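Local coordinates for DUF1214 domain-containing protein (PDB 6ANS), which is of unknown function, belongs to the DUF1214 family and carries a bound sodium ion in the crystal, at residues 281-286 / 306-311; 314-317 / 322-325. All blocks are in the same frame, centred on the assembly; numbering follows the deposited sequence.

Contact 1 (281-286 / 306-311); sequences SCWSLA and VQLNNY
Trp-283 and Leu-308 make a buried side-chain contact between two strands of one antiparallel sheet that are not direct neighbours. Strand 276-284 lies at one outer position of that sheet and strand 303-309 further in. Strand 360-368 runs between them, so the indole has to span its width to meet the leucine. The first torsion of Trp-283 (chi1 59°) sets CG between the backbone N and the carbonyl carbon. From there the ring lies over strand 360-368, with its NE1 side toward Leu-308 and Asn-309.

Leu-308 meets it over one face, with CD1 as the main touching branch. This methyl lies 3.7 Å from the centroid of the five-membered ring of Trp-283, a CH-pi contact shifted toward the rim near NE1. The nearest ring atom is Trp-283 NE1, at 3.3 Å from Leu-308 CD1. The second methyl, Leu-308 CD2, reaches the benzene part of the indole and lies 3.9 Å from Trp-283 CZ2. The two side chains cross at about a right angle.

The sheet runs 276-284, 360-368, 303-309, 324-326, so the indole reaches over one strand to a second neighbour. Val-342 of strand 338-343, in another sheet, also packs on Leu-308.

The edge of the indole serves a polar role. Trp-283 NE1 gives a weak hydrogen bond to Asn-309 O, 3.4 Å away and bent to 144° at the hydrogen. A second weak bond goes from NE1 to Thr-362 O on the middle strand, so two weak bonds share one N-H.

Within 306-311, Gln-307 NE2 donates an almost straight bond of 2.7 Å to Asn-309 OD1, which lies close to the plane of the glutamine amide. Gln-307 NE2 also bonds Asp-105 O, while Gln-307 OE1 accepts from Arg-366, which fixes the amide at both ends.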
# COMPACT_ATOMS: atom_id res chain seq x y z
N SER A 281 13.47 -25.01 -0.03
CA SER A 281 14.78 -25.29 -0.61
C SER A 281 15.14 -24.18 -1.60
O SER A 281 14.35 -23.27 -1.86
CB SER A 281 14.80 -26.65 -1.30
OG SER A 281 16.14 -27.12 -1.43
N CYS A 282 16.34 -24.29 -2.15
CA CYS A 282 16.76 -23.46 -3.27
C CYS A 282 16.88 -24.34 -4.51
O CYS A 282 17.01 -25.56 -4.42
CB CYS A 282 18.09 -22.74 -2.98
SG CYS A 282 19.54 -23.80 -2.88
N TRP A 283 16.80 -23.70 -5.67
CA TRP A 283 16.87 -24.40 -6.94
C TRP A 283 17.76 -23.63 -7.90
O TRP A 283 17.94 -22.41 -7.76
CB TRP A 283 15.47 -24.60 -7.56
CG TRP A 283 14.75 -23.31 -7.81
CD1 TRP A 283 13.93 -22.66 -6.95
CD2 TRP A 283 14.83 -22.51 -8.99
NE1 TRP A 283 13.47 -21.49 -7.53
CE2 TRP A 283 13.99 -21.39 -8.79
CE3 TRP A 283 15.49 -22.64 -10.21
CZ2 TRP A 283 13.82 -20.40 -9.76
CZ3 TRP A 283 15.32 -21.65 -11.17
CH2 TRP A 283 14.50 -20.54 -10.93
N SER A 284 18.32 -24.34 -8.87
CA SER A 284 19.24 -23.78 -9.84
C SER A 284 19.11 -24.57 -11.14
O SER A 284 19.41 -25.76 -11.15
CB SER A 284 20.68 -23.83 -9.32
OG SER A 284 21.59 -23.34 -10.28
N LEU A 285 18.68 -23.91 -12.21
CA LEU A 285 18.41 -24.59 -13.47
C LEU A 285 18.91 -23.79 -14.65
O LEU A 285 18.60 -22.60 -14.77
CB LEU A 285 16.91 -24.86 -13.65
CG LEU A 285 16.22 -25.85 -12.72
CD1 LEU A 285 14.70 -25.77 -12.90
CD2 LEU A 285 16.73 -27.26 -12.98
N ALA A 286 19.65 -24.45 -15.54
CA ALA A 286 19.95 -23.86 -16.83
C ALA A 286 18.67 -23.81 -17.68
O ALA A 286 17.66 -24.44 -17.36
CB ALA A 286 21.03 -24.67 -17.56
N VAL A 306 2.55 -25.65 -3.94
CA VAL A 306 3.98 -25.48 -4.11
C VAL A 306 4.19 -24.22 -4.94
O VAL A 306 3.44 -23.96 -5.89
CB VAL A 306 4.62 -26.72 -4.77
CG1 VAL A 306 3.97 -27.02 -6.12
CG2 VAL A 306 6.13 -26.53 -4.90
N GLN A 307 5.17 -23.41 -4.56
CA GLN A 307 5.38 -22.13 -5.20
C GLN A 307 6.85 -21.95 -5.55
O GLN A 307 7.73 -22.45 -4.85
CB GLN A 307 4.94 -20.98 -4.30
CG GLN A 307 5.77 -20.87 -3.01
CD GLN A 307 5.28 -19.75 -2.11
OE1 GLN A 307 4.30 -19.92 -1.39
NE2 GLN A 307 5.97 -18.60 -2.13
N LEU A 308 7.10 -21.19 -6.62
CA LEU A 308 8.45 -20.87 -7.05
C LEU A 308 8.76 -19.43 -6.65
O LEU A 308 7.93 -18.54 -6.83
CB LEU A 308 8.60 -21.08 -8.55
CG LEU A 308 10.04 -21.37 -9.01
CD1 LEU A 308 10.50 -22.72 -8.44
CD2 LEU A 308 10.16 -21.35 -10.53
N ASN A 309 9.95 -19.22 -6.06
CA ASN A 309 10.38 -17.93 -5.53
C ASN A 309 11.71 -17.51 -6.13
O ASN A 309 12.46 -18.34 -6.65
CB ASN A 309 10.57 -17.94 -4.00
CG ASN A 309 9.41 -18.59 -3.25
OD1 ASN A 309 8.25 -18.47 -3.65
ND2 ASN A 309 9.72 -19.24 -2.13
N ASN A 310 12.05 -16.23 -5.97
CA ASN A 310 13.42 -15.82 -6.24
C ASN A 310 14.30 -16.11 -5.02
O ASN A 310 13.85 -16.69 -4.03
CB ASN A 310 13.49 -14.34 -6.66
CG ASN A 310 13.08 -13.38 -5.56
OD1 ASN A 310 12.91 -13.74 -4.39
ND2 ASN A 310 12.90 -12.13 -5.96
N TYR A 311 15.58 -15.72 -5.10
CA TYR A 311 16.49 -16.03 -4.01
C TYR A 311 16.09 -15.36 -2.71
O TYR A 311 16.37 -15.88 -1.63
CB TYR A 311 17.92 -15.63 -4.36
CG TYR A 311 18.91 -16.07 -3.30
CD1 TYR A 311 19.39 -17.37 -3.27
CD2 TYR A 311 19.33 -15.19 -2.30
CE1 TYR A 311 20.28 -17.80 -2.31
CE2 TYR A 311 20.24 -15.60 -1.34
CZ TYR A 311 20.70 -16.90 -1.34
OH TYR A 311 21.59 -17.33 -0.39

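Contact 2 (314-317 / 322-325); sequences ESLD and DICV
Ile-323 packs on Leu-316, in the loop segment 314-317, and its side chain makes nearly all of the contact. Ile-323 CB starts 3.9 Å from Leu-316 CB. The branches then part. Ile-323 CG2 takes the leucine side chain, 3.7 Å from Leu-316 CB and 3.9 Å from Leu-316 CD1. CG1 sits between the backbone N and the carbonyl carbon of its own residue (chi1 56°), which turns this branch toward the Leu-316 backbone. Ile-323 CG1 lies 3.7 Å from Leu-316 O. The tip, Ile-323 CD1, is 3.3 Å from Leu-316 O. Ile-323 CD1 is also 4.1 Å from Ser-315 CB. The methyl therefore rests on the polar main chain of Leu-316 as well as on carbon.

No hydrogen bond joins the two segments directly. Ser-315 OG turns to Asp-105 and Lys-101 instead, and Asp-317 forms a salt bridge with Arg-319. Leu-316 and Ile-323 both make backbone hydrogen bonds to Leu-308, so strand 303-309 holds the two sides together. The arrangement is an apolar contact across the loop that joins antiparallel strands 303-309 and 324-326, next to each other in the sheet.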
# COMPACT_ATOMS: atom_id res chain seq x y z
N GLU A 314 10.80 -14.17 -2.19
CA GLU A 314 9.57 -13.61 -2.71
C GLU A 314 9.04 -14.59 -3.75
O GLU A 314 9.80 -15.01 -4.63
CB GLU A 314 9.79 -12.27 -3.40
CG GLU A 314 10.43 -11.18 -2.60
CD GLU A 314 10.62 -9.96 -3.50
OE1 GLU A 314 11.42 -10.05 -4.44
OE2 GLU A 314 9.91 -8.96 -3.30
N SER A 315 7.75 -14.91 -3.68
CA SER A 315 7.15 -15.63 -4.80
C SER A 315 7.41 -14.86 -6.08
O SER A 315 7.50 -13.63 -6.09
CB SER A 315 5.64 -15.81 -4.59
OG SER A 315 4.98 -14.57 -4.46
N LEU A 316 7.55 -15.59 -7.18
CA LEU A 316 7.62 -14.96 -8.49
C LEU A 316 6.29 -14.28 -8.80
O LEU A 316 5.35 -14.37 -8.00
CB LEU A 316 8.02 -15.98 -9.56
CG LEU A 316 9.41 -16.61 -9.35
CD1 LEU A 316 9.77 -17.54 -10.50
CD2 LEU A 316 10.49 -15.54 -9.16
N ASP A 317 6.19 -13.56 -9.92
CA ASP A 317 5.05 -12.65 -10.08
C ASP A 317 3.84 -13.42 -10.61
O ASP A 317 3.61 -13.51 -11.82
CB ASP A 317 5.41 -11.48 -10.98
CG ASP A 317 4.27 -10.45 -11.07
OD1 ASP A 317 3.21 -10.66 -10.43
OD2 ASP A 317 4.44 -9.43 -11.76
N ASP A 322 2.79 -18.46 -14.23
CA ASP A 322 2.26 -19.61 -13.51
C ASP A 322 3.36 -20.15 -12.60
O ASP A 322 4.18 -20.97 -13.02
CB ASP A 322 1.76 -20.68 -14.48
CG ASP A 322 0.70 -20.16 -15.42
OD1 ASP A 322 -0.18 -19.41 -14.96
OD2 ASP A 322 0.75 -20.47 -16.63
N ILE A 323 3.39 -19.69 -11.35
CA ILE A 323 4.52 -19.99 -10.48
C ILE A 323 4.04 -20.62 -9.18
O ILE A 323 4.81 -20.78 -8.22
CB ILE A 323 5.39 -18.74 -10.24
CG1 ILE A 323 4.56 -17.58 -9.66
CG2 ILE A 323 6.05 -18.30 -11.58
CD1 ILE A 323 4.52 -17.53 -8.14
N CYS A 324 2.77 -20.99 -9.14
CA CYS A 324 2.17 -21.67 -8.00
C CYS A 324 1.15 -22.68 -8.51
O CYS A 324 0.32 -22.36 -9.37
CB CYS A 324 1.49 -20.70 -7.03
SG CYS A 324 0.97 -21.49 -5.48
N VAL A 325 1.20 -23.89 -7.95
CA VAL A 325 0.27 -24.97 -8.26
C VAL A 325 -0.28 -25.50 -6.94
O VAL A 325 0.48 -25.65 -5.97
CB VAL A 325 0.99 -26.08 -9.06
CG1 VAL A 325 0.31 -27.38 -8.88
CG2 VAL A 325 1.00 -25.71 -10.53

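How the contacts relate
Both contacts are buried and share strand 303-309, contact 1 directly and contact 2 through the loop and strand that follow it. Their centres are 10 Å apart. Contact 1 reaches from an outer strand over one middle strand, whereas contact 2 lies toward the other outer strand, 324-326. A probable backbone hydrogen bond from Val-306 N to Val-325 O, at 2.9 Å, ties the two together. Chemistry differs with place. Contact 1, between strands of the sheet, sets an aromatic ring with a polar N-H against a leucine. Contact 2, within the loop between strands 303-309 and 324-326, pairs aliphatic side chains and has no hydrogen bond across it.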